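Local coordinates for iron-chelator utilization protein (Thermobifida fusca TM51, PDB 4YHB) that binds FAD and, as a siderophore-interacting protein of the fuscachelin gene cluster, probably reduces ferric siderophores to release their iron, at residues 46-51 with 132-137; 157-162 with 184-189; 168-173 with 189-194; 144-149 with 223-228. One frame throughout, in Å; residues are numbered along the deposited sequence.

Contact 1: 46-51 with 132-137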
loop_
_atom_site.group_PDB
_atom_site.type_symbol
_atom_site.label_atom_id
_atom_site.label_comp_id
_atom_site.label_asym_id
_atom_site.label_seq_id
_atom_site.Cartn_x
_atom_site.Cartn_y
_atom_site.Cartn_z
ATOM N N ARG A 46 11.524 -0.258 11.698
ATOM C CA ARG A 46 10.391 -0.951 12.316
ATOM C C ARG A 46 9.143 -0.927 11.430
ATOM O O ARG A 46 8.907 0.036 10.707
ATOM C CB ARG A 46 10.022 -0.316 13.660
ATOM C CG ARG A 46 11.117 -0.269 14.702
ATOM C CD ARG A 46 10.554 0.328 15.990
ATOM N NE ARG A 46 9.351 -0.387 16.423
ATOM C CZ ARG A 46 8.506 0.055 17.350
ATOM N NH1 ARG A 46 8.720 1.223 17.944
ATOM N NH2 ARG A 46 7.442 -0.670 17.679
ATOM N N SER A 47 8.328 -1.969 11.528
ATOM C CA SER A 47 7.004 -1.959 10.918
ATOM C C SER A 47 6.092 -2.891 11.695
ATOM O O SER A 47 6.298 -4.101 11.700
ATOM C CB SER A 47 7.062 -2.372 9.443
ATOM O OG SER A 47 5.745 -2.454 8.902
ATOM N N ASP A 48 5.088 -2.331 12.361
ATOM C CA ASP A 48 4.239 -3.136 13.231
ATOM C C ASP A 48 2.871 -3.477 12.635
ATOM O O ASP A 48 2.213 -4.411 13.090
ATOM C CB ASP A 48 4.043 -2.420 14.572
ATOM C CG ASP A 48 5.318 -2.371 15.386
ATOM O OD1 ASP A 48 5.722 -3.431 15.900
ATOM O OD2 ASP A 48 5.923 -1.284 15.495
ATOM N N ASN A 49 2.435 -2.736 11.624
ATOM C CA ASN A 49 1.069 -2.924 11.127
ATOM C C ASN A 49 0.937 -2.903 9.602
ATOM O O ASN A 49 1.835 -2.437 8.902
ATOM C CB ASN A 49 0.153 -1.875 11.755
ATOM C CG ASN A 49 -0.066 -2.125 13.238
ATOM O OD1 ASN A 49 -0.842 -3.013 13.618
ATOM N ND2 ASN A 49 0.635 -1.370 14.083
ATOM N N PHE A 50 -0.203 -3.395 9.111
ATOM C CA PHE A 50 -0.356 -3.772 7.706
ATOM C C PHE A 50 -0.291 -2.613 6.719
ATOM O O PHE A 50 0.139 -2.800 5.581
ATOM C CB PHE A 50 -1.677 -4.529 7.498
ATOM C CG PHE A 50 -2.895 -3.644 7.498
ATOM C CD1 PHE A 50 -3.459 -3.222 6.301
ATOM C CD2 PHE A 50 -3.480 -3.243 8.690
ATOM C CE1 PHE A 50 -4.580 -2.411 6.295
ATOM C CE2 PHE A 50 -4.594 -2.437 8.694
ATOM C CZ PHE A 50 -5.151 -2.017 7.497
ATOM N N ALA A 51 -0.724 -1.427 7.121
ATOM C CA ALA A 51 -0.723 -0.312 6.183
ATOM C C ALA A 51 0.492 0.603 6.338
ATOM O O ALA A 51 0.523 1.688 5.747
ATOM C CB ALA A 51 -2.008 0.495 6.317
ATOM N N ARG A 132 6.761 6.958 9.091
ATOM C CA ARG A 132 6.665 8.031 10.073
ATOM C C ARG A 132 6.163 7.464 11.403
ATOM O O ARG A 132 6.485 7.961 12.492
ATOM C CB ARG A 132 5.738 9.125 9.540
ATOM C CG ARG A 132 5.393 10.249 10.524
ATOM C CD ARG A 132 6.585 11.134 10.859
ATOM N NE ARG A 132 7.405 10.604 11.949
ATOM C CZ ARG A 132 8.339 11.318 12.571
ATOM N NH1 ARG A 132 8.546 12.575 12.200
ATOM N NH2 ARG A 132 9.066 10.785 13.553
ATOM N N GLY A 133 5.380 6.398 11.297
ATOM C CA GLY A 133 4.796 5.750 12.453
ATOM C C GLY A 133 3.889 4.616 12.020
ATOM O O GLY A 133 4.002 4.113 10.902
ATOM N N THR A 134 2.994 4.205 12.907
ATOM C CA THR A 134 2.185 3.011 12.674
ATOM C C THR A 134 0.858 3.151 13.415
ATOM O O THR A 134 0.768 3.871 14.418
ATOM C CB THR A 134 2.926 1.714 13.120
ATOM O OG1 THR A 134 2.204 0.545 12.689
ATOM C CG2 THR A 134 3.106 1.669 14.638
ATOM N N VAL A 135 -0.178 2.490 12.902
ATOM C CA VAL A 135 -1.504 2.564 13.512
ATOM C C VAL A 135 -2.008 1.184 13.904
ATOM O O VAL A 135 -2.139 0.294 13.050
ATOM C CB VAL A 135 -2.525 3.218 12.566
ATOM C CG1 VAL A 135 -3.863 3.386 13.275
ATOM C CG2 VAL A 135 -2.005 4.552 12.068
ATOM N N TYR A 136 -2.279 1.008 15.196
ATOM C CA TYR A 136 -2.841 -0.234 15.714
ATOM C C TYR A 136 -4.364 -0.174 15.749
ATOM O O TYR A 136 -4.947 0.867 16.059
ATOM C CB TYR A 136 -2.336 -0.527 17.130
ATOM C CG TYR A 136 -0.858 -0.781 17.267
ATOM C CD1 TYR A 136 -0.352 -2.073 17.264
ATOM C CD2 TYR A 136 0.032 0.272 17.439
ATOM C CE1 TYR A 136 1.007 -2.306 17.411
ATOM C CE2 TYR A 136 1.388 0.048 17.581
ATOM C CZ TYR A 136 1.866 -1.240 17.572
ATOM O OH TYR A 136 3.209 -1.466 17.718
ATOM N N TYR A 137 -5.003 -1.300 15.452
ATOM C CA TYR A 137 -6.458 -1.401 15.560
ATOM C C TYR A 137 -6.853 -2.532 16.500
ATOM O O TYR A 137 -6.145 -3.537 16.599
ATOM C CB TYR A 137 -7.092 -1.626 14.180
ATOM C CG TYR A 137 -6.968 -0.450 13.243
ATOM C CD1 TYR A 137 -7.892 0.586 13.273
ATOM C CD2 TYR A 137 -5.929 -0.378 12.317
ATOM C CE1 TYR A 137 -7.783 1.668 12.412
ATOM C CE2 TYR A 137 -5.815 0.694 11.454
ATOM C CZ TYR A 137 -6.739 1.714 11.506
ATOM O OH TYR A 137 -6.621 2.786 10.647
HETATM O O HOH W 1 -3.197 -3.425 14.943
HETATM O O HOH W 2 -2.027 0.314 9.784
#
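Thr134 meets Asn49 at the start of strand 133-136, which pairs with strand 9-12 in a two-stranded antiparallel sheet beside the FAD-binding barrel; the loop 46-51, leading into barrel strand 53-57, lies against it. Thr134 holds OG1 anti to its N (chi1 -171°), turning the hydroxyl to Asn49, whose ND2 donates to it (2.8 Å) with OG1 in the amide plane. That hydroxyl oxygen also bonds to Asp52, so a small hydroxyl residue suits a place where two polar groups converge. Val135 offers its carbonyl O to a water that also makes a weak bond with Ala51 N. On the Tyr136 ring the same amide stands upright, planes 86° apart, with ND2 3.3 Å above the ring, over its centre. The Tyr136 OH, bonded to Glu11, lies 3.3 Å from Asp48 CG, whose carboxylate is held by a salt bridge to Arg46. Replacing Tyr136 with an alanine would probably take away the ring face under Asn49 ND2 and leave Glu11 without its hydroxyl partner. At Tyr137 the ring approaches Phe50 obliquely, CE2 to CE2 4.3 Å. Its backbone N gives a hydrogen bond to a water at 2.8 Å, and that water donates to Asn49 OD1 at 2.7 Å.

Contact 2: 157-162 with 184-189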
loop_
_atom_site.group_PDB
_atom_site.type_symbol
_atom_site.label_atom_id
_atom_site.label_comp_id
_atom_site.label_asym_id
_atom_site.label_seq_id
_atom_site.Cartn_x
_atom_site.Cartn_y
_atom_site.Cartn_z
ATOM N N ARG A 157 -1.105 -8.011 2.994
ATOM C CA ARG A 157 -0.342 -8.128 4.235
ATOM C C ARG A 157 -1.284 -8.330 5.413
ATOM O O ARG A 157 -1.025 -9.151 6.284
ATOM C CB ARG A 157 0.537 -6.898 4.482
ATOM C CG ARG A 157 1.225 -6.960 5.841
ATOM C CD ARG A 157 2.261 -5.871 6.033
ATOM N NE ARG A 157 2.762 -5.868 7.414
ATOM C CZ ARG A 157 3.632 -4.986 7.892
ATOM N NH1 ARG A 157 4.109 -4.040 7.093
ATOM N NH2 ARG A 157 4.030 -5.049 9.168
ATOM N N ARG A 158 -2.377 -7.573 5.430
ATOM C CA ARG A 158 -3.411 -7.709 6.452
ATOM C C ARG A 158 -3.982 -9.128 6.483
ATOM O O ARG A 158 -4.008 -9.780 7.529
ATOM C CB ARG A 158 -4.525 -6.696 6.203
ATOM C CG ARG A 158 -5.731 -6.817 7.128
ATOM C CD ARG A 158 -5.285 -6.697 8.556
ATOM N NE ARG A 158 -6.169 -5.861 9.361
ATOM C CZ ARG A 158 -6.065 -5.775 10.683
ATOM N NH1 ARG A 158 -5.123 -6.476 11.302
ATOM N NH2 ARG A 158 -6.882 -4.991 11.376
ATOM N N ILE A 159 -4.418 -9.605 5.323
ATOM C CA ILE A 159 -4.981 -10.943 5.216
ATOM C C ILE A 159 -4.013 -12.015 5.718
ATOM O O ILE A 159 -4.411 -12.920 6.450
ATOM C CB ILE A 159 -5.381 -11.251 3.766
ATOM C CG1 ILE A 159 -6.602 -10.427 3.394
ATOM C CG2 ILE A 159 -5.703 -12.711 3.600
ATOM C CD1 ILE A 159 -7.017 -10.543 1.937
ATOM N N GLU A 160 -2.739 -11.907 5.354
ATOM C CA GLU A 160 -1.798 -12.958 5.698
ATOM C C GLU A 160 -1.396 -12.915 7.179
ATOM O O GLU A 160 -0.858 -13.883 7.699
ATOM C CB GLU A 160 -0.577 -12.892 4.773
ATOM C CG GLU A 160 -0.960 -13.285 3.336
ATOM C CD GLU A 160 0.216 -13.439 2.380
ATOM O OE1 GLU A 160 1.290 -12.821 2.625
ATOM O OE2 GLU A 160 0.050 -14.173 1.370
ATOM N N GLU A 161 -1.700 -11.817 7.864
ATOM C CA GLU A 161 -1.354 -11.673 9.281
ATOM C C GLU A 161 -2.542 -11.952 10.217
ATOM O O GLU A 161 -2.382 -12.044 11.436
ATOM C CB GLU A 161 -0.787 -10.268 9.540
ATOM C CG GLU A 161 0.576 -10.058 8.889
ATOM C CD GLU A 161 1.150 -8.651 9.074
ATOM O OE1 GLU A 161 0.460 -7.775 9.656
ATOM O OE2 GLU A 161 2.301 -8.431 8.621
ATOM N N LEU A 162 -3.731 -12.097 9.643
ATOM C CA LEU A 162 -4.928 -12.386 10.429
ATOM C C LEU A 162 -4.857 -13.764 11.088
ATOM O O LEU A 162 -4.331 -14.711 10.499
ATOM C CB LEU A 162 -6.180 -12.299 9.548
ATOM C CG LEU A 162 -6.623 -10.898 9.126
ATOM C CD1 LEU A 162 -7.796 -10.967 8.173
ATOM C CD2 LEU A 162 -6.975 -10.050 10.345
ATOM N N ASP A 184 -2.102 -16.277 1.461
ATOM C CA ASP A 184 -2.211 -17.140 2.635
ATOM C C ASP A 184 -3.258 -16.585 3.595
ATOM O O ASP A 184 -2.936 -15.866 4.538
ATOM C CB ASP A 184 -0.862 -17.273 3.345
ATOM C CG ASP A 184 -0.789 -18.499 4.243
ATOM O OD1 ASP A 184 -1.844 -19.127 4.498
ATOM O OD2 ASP A 184 0.324 -18.831 4.702
ATOM N N ALA A 185 -4.512 -16.931 3.345
ATOM C CA ALA A 185 -5.637 -16.350 4.059
ATOM C C ALA A 185 -6.178 -17.318 5.109
ATOM O O ALA A 185 -5.959 -18.531 5.002
ATOM C CB ALA A 185 -6.727 -15.970 3.071
ATOM N N PRO A 186 -6.883 -16.790 6.127
ATOM C CA PRO A 186 -7.535 -17.678 7.092
ATOM C C PRO A 186 -8.508 -18.629 6.409
ATOM O O PRO A 186 -8.967 -18.363 5.291
ATOM C CB PRO A 186 -8.281 -16.712 8.016
ATOM C CG PRO A 186 -7.525 -15.424 7.906
ATOM C CD PRO A 186 -7.067 -15.369 6.477
ATOM N N GLU A 187 -8.810 -19.731 7.086
ATOM C CA GLU A 187 -9.742 -20.718 6.570
ATOM C C GLU A 187 -11.096 -20.079 6.284
ATOM O O GLU A 187 -11.616 -19.316 7.097
ATOM C CB GLU A 187 -9.893 -21.874 7.565
ATOM C CG GLU A 187 -10.812 -22.999 7.095
ATOM C CD GLU A 187 -10.267 -23.753 5.892
ATOM O OE1 GLU A 187 -9.059 -23.620 5.590
ATOM O OE2 GLU A 187 -11.055 -24.471 5.240
ATOM N N GLY A 188 -11.646 -20.370 5.112
ATOM C CA GLY A 188 -12.964 -19.886 4.752
ATOM C C GLY A 188 -13.006 -18.458 4.242
ATOM O O GLY A 188 -14.086 -17.916 4.009
ATOM N N ALA A 189 -11.841 -17.838 4.071
ATOM C CA ALA A 189 -11.797 -16.476 3.548
ATOM C C ALA A 189 -12.473 -16.419 2.186
ATOM O O ALA A 189 -12.346 -17.340 1.378
ATOM C CB ALA A 189 -10.366 -15.977 3.453
#
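Glu160 and Asp184 bring their backbones within 5.2 Å, CA to CA, where the last turn of helix 152-161 meets the loop before strand 190-195, and the loop then runs past Leu162 into a type II beta turn from Pro186 to Ala189. This is the end of a helix that packs on the parallel sheet of the C-terminal domain, Rossmann-like as in ferredoxin reductases, in which strand 142-147, the helix and strand 167-174 follow one another.

A single side chain makes the polar link. Glu160 is extended beyond CG, and its OE2 accepts the backbone N-H of Asp184 at 3.0 Å in an almost straight bond (177°), met on the anti side of the carboxylate. The other oxygen, OE1, forms salt bridges with Arg92 and Arg93, so one carboxylate joins the loop to two arginines of the barrel; a glutamate has both the reach and the two acceptors for this. Backbone atoms add a CA-H...O contact, from Glu160 CA to Asp184 O.

The rest of the contact is apolar. Ile159 has CG2 anti to the backbone N, which carries that methyl to Ala185 CB at 3.5 Å, tight enough that a small residue suits the loop here. Pro186 faces the helix end with its ring: CD lies 3.6 Å from Ile159 O. A compact apolar ring suits this place, since CD lies against the carbonyl and CG against a leucine. That neighbouring ring carbon, Pro186 CG, touches Leu162 CB at 3.8 Å.

Contact 3: 168-173 with 189-194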
loop_
_atom_site.group_PDB
_atom_site.type_symbol
_atom_site.label_atom_id
_atom_site.label_comp_id
_atom_site.label_asym_id
_atom_site.label_seq_id
_atom_site.Cartn_x
_atom_site.Cartn_y
_atom_site.Cartn_z
ATOM N N VAL A 168 -12.965 -13.197 6.570
ATOM C CA VAL A 168 -12.527 -12.203 5.601
ATOM C C VAL A 168 -13.446 -12.174 4.400
ATOM O O VAL A 168 -13.790 -13.218 3.844
ATOM C CB VAL A 168 -11.099 -12.479 5.092
ATOM C CG1 VAL A 168 -10.645 -11.359 4.166
ATOM C CG2 VAL A 168 -10.142 -12.640 6.237
ATOM N N THR A 169 -13.852 -10.977 4.006
ATOM C CA THR A 169 -14.499 -10.783 2.720
ATOM C C THR A 169 -13.689 -9.733 1.976
ATOM O O THR A 169 -13.576 -8.596 2.436
ATOM C CB THR A 169 -15.968 -10.333 2.858
ATOM O OG1 THR A 169 -16.741 -11.394 3.429
ATOM C CG2 THR A 169 -16.550 -9.989 1.503
ATOM N N ALA A 170 -13.107 -10.110 0.845
ATOM C CA ALA A 170 -12.224 -9.197 0.122
ATOM C C ALA A 170 -12.613 -9.061 -1.343
ATOM O O ALA A 170 -13.007 -10.031 -1.994
ATOM C CB ALA A 170 -10.764 -9.659 0.244
ATOM N N PHE A 171 -12.517 -7.836 -1.841
ATOM C CA PHE A 171 -12.735 -7.533 -3.243
ATOM C C PHE A 171 -11.509 -6.786 -3.768
ATOM O O PHE A 171 -11.224 -5.681 -3.346
ATOM C CB PHE A 171 -14.002 -6.704 -3.427
ATOM C CG PHE A 171 -15.253 -7.425 -3.019
ATOM C CD1 PHE A 171 -15.831 -8.366 -3.859
ATOM C CD2 PHE A 171 -15.842 -7.176 -1.794
ATOM C CE1 PHE A 171 -16.987 -9.043 -3.490
ATOM C CE2 PHE A 171 -17.004 -7.850 -1.416
ATOM C CZ PHE A 171 -17.570 -8.786 -2.262
ATOM N N PHE A 172 -10.774 -7.417 -4.670
ATOM C CA PHE A 172 -9.557 -6.827 -5.210
ATOM C C PHE A 172 -9.733 -6.546 -6.699
ATOM O O PHE A 172 -9.951 -7.471 -7.487
ATOM C CB PHE A 172 -8.375 -7.766 -4.978
ATOM C CG PHE A 172 -8.065 -8.006 -3.530
ATOM C CD1 PHE A 172 -8.191 -6.982 -2.602
ATOM C CD2 PHE A 172 -7.642 -9.255 -3.093
ATOM C CE1 PHE A 172 -7.897 -7.196 -1.253
ATOM C CE2 PHE A 172 -7.343 -9.477 -1.744
ATOM C CZ PHE A 172 -7.469 -8.445 -0.830
ATOM N N GLU A 173 -9.671 -5.275 -7.075
ATOM C CA GLU A 173 -9.744 -4.880 -8.474
ATOM C C GLU A 173 -8.363 -4.934 -9.108
ATOM O O GLU A 173 -7.433 -4.286 -8.628
ATOM C CB GLU A 173 -10.314 -3.474 -8.601
ATOM C CG GLU A 173 -10.331 -2.916 -10.018
ATOM C CD GLU A 173 -10.457 -1.406 -10.007
ATOM O OE1 GLU A 173 -11.139 -0.893 -9.091
ATOM O OE2 GLU A 173 -9.864 -0.731 -10.882
ATOM N N ALA A 189 -11.841 -17.838 4.071
ATOM C CA ALA A 189 -11.797 -16.476 3.548
ATOM C C ALA A 189 -12.473 -16.419 2.186
ATOM O O ALA A 189 -12.346 -17.340 1.378
ATOM C CB ALA A 189 -10.366 -15.977 3.453
ATOM N N GLU A 190 -13.221 -15.349 1.949
ATOM C CA GLU A 190 -13.877 -15.152 0.669
ATOM C C GLU A 190 -13.209 -14.013 -0.086
ATOM O O GLU A 190 -13.380 -12.839 0.250
ATOM C CB GLU A 190 -15.361 -14.875 0.860
ATOM C CG GLU A 190 -16.116 -16.043 1.474
ATOM C CD GLU A 190 -17.617 -15.915 1.307
ATOM O OE1 GLU A 190 -18.076 -14.850 0.830
ATOM O OE2 GLU A 190 -18.335 -16.883 1.645
ATOM N N ILE A 191 -12.441 -14.373 -1.107
ATOM C CA ILE A 191 -11.659 -13.399 -1.849
ATOM C C ILE A 191 -12.096 -13.365 -3.300
ATOM O O ILE A 191 -12.029 -14.370 -4.003
ATOM C CB ILE A 191 -10.162 -13.716 -1.763
ATOM C CG1 ILE A 191 -9.701 -13.702 -0.306
ATOM C CG2 ILE A 191 -9.368 -12.728 -2.602
ATOM C CD1 ILE A 191 -8.326 -14.288 -0.105
ATOM N N THR A 192 -12.565 -12.207 -3.740
ATOM C CA THR A 192 -13.056 -12.059 -5.095
ATOM C C THR A 192 -12.165 -11.117 -5.869
ATOM O O THR A 192 -11.900 -9.990 -5.440
ATOM C CB THR A 192 -14.501 -11.541 -5.115
ATOM O OG1 THR A 192 -15.329 -12.461 -4.398
ATOM C CG2 THR A 192 -15.013 -11.410 -6.537
ATOM N N TRP A 193 -11.690 -11.590 -7.008
ATOM C CA TRP A 193 -10.878 -10.769 -7.877
ATOM C C TRP A 193 -11.783 -10.161 -8.937
ATOM O O TRP A 193 -12.468 -10.876 -9.677
ATOM C CB TRP A 193 -9.750 -11.601 -8.502
ATOM C CG TRP A 193 -8.821 -12.181 -7.472
ATOM C CD1 TRP A 193 -8.919 -13.408 -6.866
ATOM C CD2 TRP A 193 -7.652 -11.553 -6.916
ATOM N NE1 TRP A 193 -7.885 -13.574 -5.967
ATOM C CE2 TRP A 193 -7.097 -12.455 -5.982
ATOM C CE3 TRP A 193 -7.027 -10.320 -7.119
ATOM C CZ2 TRP A 193 -5.945 -12.158 -5.256
ATOM C CZ3 TRP A 193 -5.880 -10.031 -6.402
ATOM C CH2 TRP A 193 -5.355 -10.946 -5.479
ATOM N N LEU A 194 -11.802 -8.836 -8.998
ATOM C CA LEU A 194 -12.580 -8.132 -10.012
ATOM C C LEU A 194 -11.656 -7.635 -11.118
ATOM O O LEU A 194 -10.600 -7.062 -10.846
ATOM C CB LEU A 194 -13.334 -6.964 -9.379
ATOM C CG LEU A 194 -14.230 -7.378 -8.213
ATOM C CD1 LEU A 194 -14.613 -6.140 -7.409
ATOM C CD2 LEU A 194 -15.466 -8.128 -8.734
HETATM O O HOH W 3 -15.411 -11.818 -1.840
#
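Ala170 turns both its N-H and its carbonyl O to the neighbouring strand: its N donates to Glu190 O at 2.8 Å, and its O receives Thr192 N at 2.8 Å. The ladder runs on with Glu190 N to Val168 O, Phe172 N to Thr192 O, and Leu194 N to Phe172 O. A water donates to Ala170 O and lies 2.6 Å from Thr192 OG1, a polar link that suits a threonine on this outermost strand. Strands 167-174 and 190-195 form the parallel pair at one margin of the five-stranded sheet, with order 3-2-1-4-5 as in Rossmann-like folds.

On the face carrying Phe172, packing falls to aromatics. Trp193 has CG anti to its carbonyl carbon (chi1 -61°), which brings its six-membered ring beside Phe172. It presents one ring face to Phe172 CD2, 3.7 Å above its plane, while Phe172 CB meets Trp193 CE3 at 3.6 Å; the two rings are oblique, planes 57° apart. Ile191 adds CG2 to Phe172 CD2, and helix 152-161 covers the phenylalanine, so a large apolar ring fits. On the other face Phe171 lies alongside Thr192, CD1 to CB 3.7 Å, and Leu194 CD1 reaches Phe171 CB at 4.1 Å.

Contact 4: 144-149 with 223-228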
loop_
_atom_site.group_PDB
_atom_site.type_symbol
_atom_site.label_atom_id
_atom_site.label_comp_id
_atom_site.label_asym_id
_atom_site.label_seq_id
_atom_site.Cartn_x
_atom_site.Cartn_y
_atom_site.Cartn_z
ATOM N N VAL A 144 -13.760 -6.691 6.150
ATOM C CA VAL A 144 -14.135 -6.471 4.764
ATOM C C VAL A 144 -13.084 -5.585 4.098
ATOM O O VAL A 144 -12.889 -4.440 4.504
ATOM C CB VAL A 144 -15.513 -5.816 4.645
ATOM C CG1 VAL A 144 -15.856 -5.576 3.179
ATOM C CG2 VAL A 144 -16.582 -6.686 5.320
ATOM N N LEU A 145 -12.395 -6.116 3.095
ATOM C CA LEU A 145 -11.292 -5.387 2.461
ATOM C C LEU A 145 -11.549 -5.112 0.984
ATOM O O LEU A 145 -11.901 -6.017 0.224
ATOM C CB LEU A 145 -9.997 -6.175 2.619
ATOM C CG LEU A 145 -9.653 -6.608 4.042
ATOM C CD1 LEU A 145 -8.657 -7.730 3.996
ATOM C CD2 LEU A 145 -9.075 -5.442 4.817
ATOM N N LEU A 146 -11.385 -3.858 0.586
ATOM C CA LEU A 146 -11.517 -3.449 -0.807
ATOM C C LEU A 146 -10.219 -2.767 -1.235
ATOM O O LEU A 146 -9.654 -1.950 -0.491
ATOM C CB LEU A 146 -12.717 -2.517 -0.993
ATOM C CG LEU A 146 -14.056 -3.065 -0.481
ATOM C CD1 LEU A 146 -14.459 -2.368 0.799
ATOM C CD2 LEU A 146 -15.138 -2.912 -1.531
ATOM N N ALA A 147 -9.715 -3.120 -2.412
ATOM C CA ALA A 147 -8.437 -2.571 -2.848
ATOM C C ALA A 147 -8.272 -2.707 -4.348
ATOM O O ALA A 147 -8.604 -3.745 -4.913
ATOM C CB ALA A 147 -7.271 -3.274 -2.126
ATOM N N ASP A 148 -7.768 -1.658 -4.996
ATOM C CA ASP A 148 -7.251 -1.823 -6.353
ATOM C C ASP A 148 -5.766 -2.172 -6.207
ATOM O O ASP A 148 -5.309 -2.395 -5.084
ATOM C CB ASP A 148 -7.523 -0.570 -7.216
ATOM C CG ASP A 148 -6.609 0.629 -6.898
ATOM O OD1 ASP A 148 -5.789 0.613 -5.945
ATOM O OD2 ASP A 148 -6.732 1.623 -7.643
ATOM N N GLU A 149 -5.000 -2.222 -7.297
ATOM C CA GLU A 149 -3.649 -2.787 -7.198
ATOM C C GLU A 149 -2.677 -1.965 -6.320
ATOM O O GLU A 149 -1.718 -2.517 -5.785
ATOM C CB GLU A 149 -3.043 -2.992 -8.598
ATOM C CG GLU A 149 -3.102 -1.765 -9.516
ATOM C CD GLU A 149 -4.324 -1.778 -10.443
ATOM O OE1 GLU A 149 -5.440 -2.037 -9.956
ATOM O OE2 GLU A 149 -4.161 -1.534 -11.663
ATOM N N VAL A 223 -14.357 -2.412 8.093
ATOM C CA VAL A 223 -14.280 -2.234 6.644
ATOM C C VAL A 223 -13.060 -1.393 6.290
ATOM O O VAL A 223 -12.884 -0.296 6.819
ATOM C CB VAL A 223 -15.540 -1.557 6.081
ATOM C CG1 VAL A 223 -15.441 -1.434 4.558
ATOM C CG2 VAL A 223 -16.796 -2.331 6.487
ATOM N N TRP A 224 -12.207 -1.910 5.412
ATOM C CA TRP A 224 -11.015 -1.162 4.995
ATOM C C TRP A 224 -10.981 -1.087 3.479
ATOM O O TRP A 224 -11.078 -2.110 2.800
ATOM C CB TRP A 224 -9.731 -1.812 5.518
ATOM C CG TRP A 224 -8.469 -0.977 5.269
ATOM C CD1 TRP A 224 -7.903 -0.081 6.129
ATOM C CD2 TRP A 224 -7.635 -0.983 4.092
ATOM N NE1 TRP A 224 -6.769 0.474 5.568
ATOM C CE2 TRP A 224 -6.584 -0.059 4.319
ATOM C CE3 TRP A 224 -7.678 -1.670 2.871
ATOM C CZ2 TRP A 224 -5.582 0.188 3.374
ATOM C CZ3 TRP A 224 -6.673 -1.420 1.921
ATOM C CH2 TRP A 224 -5.638 -0.499 2.187
ATOM N N ALA A 225 -10.861 0.123 2.947
ATOM C CA ALA A 225 -10.802 0.298 1.499
ATOM C C ALA A 225 -9.648 1.230 1.146
ATOM O O ALA A 225 -9.442 2.250 1.808
ATOM C CB ALA A 225 -12.114 0.839 0.962
ATOM N N GLY A 226 -8.904 0.873 0.102
ATOM C CA GLY A 226 -7.799 1.686 -0.371
ATOM C C GLY A 226 -7.766 1.623 -1.887
ATOM O O GLY A 226 -8.129 0.622 -2.485
ATOM N N GLY A 227 -7.333 2.695 -2.518
ATOM C CA GLY A 227 -7.289 2.726 -3.966
ATOM C C GLY A 227 -7.449 4.136 -4.484
ATOM O O GLY A 227 -7.042 5.092 -3.819
ATOM N N GLU A 228 -8.050 4.269 -5.662
ATOM C CA GLU A 228 -8.112 5.554 -6.352
ATOM C C GLU A 228 -9.094 6.476 -5.629
ATOM O O GLU A 228 -10.219 6.072 -5.312
ATOM C CB GLU A 228 -8.501 5.354 -7.815
ATOM C CG GLU A 228 -8.088 6.495 -8.753
ATOM C CD GLU A 228 -9.107 7.629 -8.798
ATOM O OE1 GLU A 228 -10.246 7.440 -8.309
ATOM O OE2 GLU A 228 -8.757 8.702 -9.330
HETATM O O HOH W 4 -9.717 2.120 -7.359
#
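Trp224 carries the flat group of this contact: Ala147 CB stands at the edge of its indole, near the ring plane, 4.5 Å from CZ3, and Leu145 CD2 touches its CB at 3.8 Å. Phe50 adds an edge-to-face ring pair. These strands, 142-147 and 221-226, are central neighbours in the parallel Rossmann-like sheet. With CG anti to the backbone N (chi1 -172°), the indole lies over Gly226, where a side chain would collide with CH2; glycine suits that place. On the opposite face Leu146 CB packs on Ala225 CB (3.9 Å), and Val144 on Val223, branched and small residues filling a buried layer. Backbone bonds run from Trp224 N to Val144 O (2.8 Å), Leu146 N to Trp224 O and Gly226 N to Leu146 O, then weaken at Asp148 N to Gly226 O.

Further along, the Asp148 carboxylate approaches Gly227, OD1 to CA 3.3 Å, and bonds with Thr150 and Trp256; Gly227 has backbone angles that call for glycine. Replacing Asp148 with an alanine would probably leave Thr150 and the Trp256 indole N-H without their carboxylate partner. Asp148 OD2 accepts from a water at 3.0 Å, and that water accepts from Glu228 N at 3.2 Å.

Overall arrangement
From the N terminus, contact 1 closes first, joining the loop before strand 53-57 to strand 133-136 after the last barrel strand. The chain then enters the second domain, where strand 142-147 opens contact 4, the long closure completed at strand 221-226. Within that span lie contacts 2 and 3, which cross: helix 152-161 and strand 167-174 come first, then the loop 184-189 and strand 190-195, with Ala189 shared. Contacts 3 and 4 adjoin through strands 167-174 and 142-147, giving four successive strands of one sheet, while contact 2 ties the helix to its margin. Phe50 and Ser47 link contact 1 to this domain, reaching Trp224, Arg158 and Arg157.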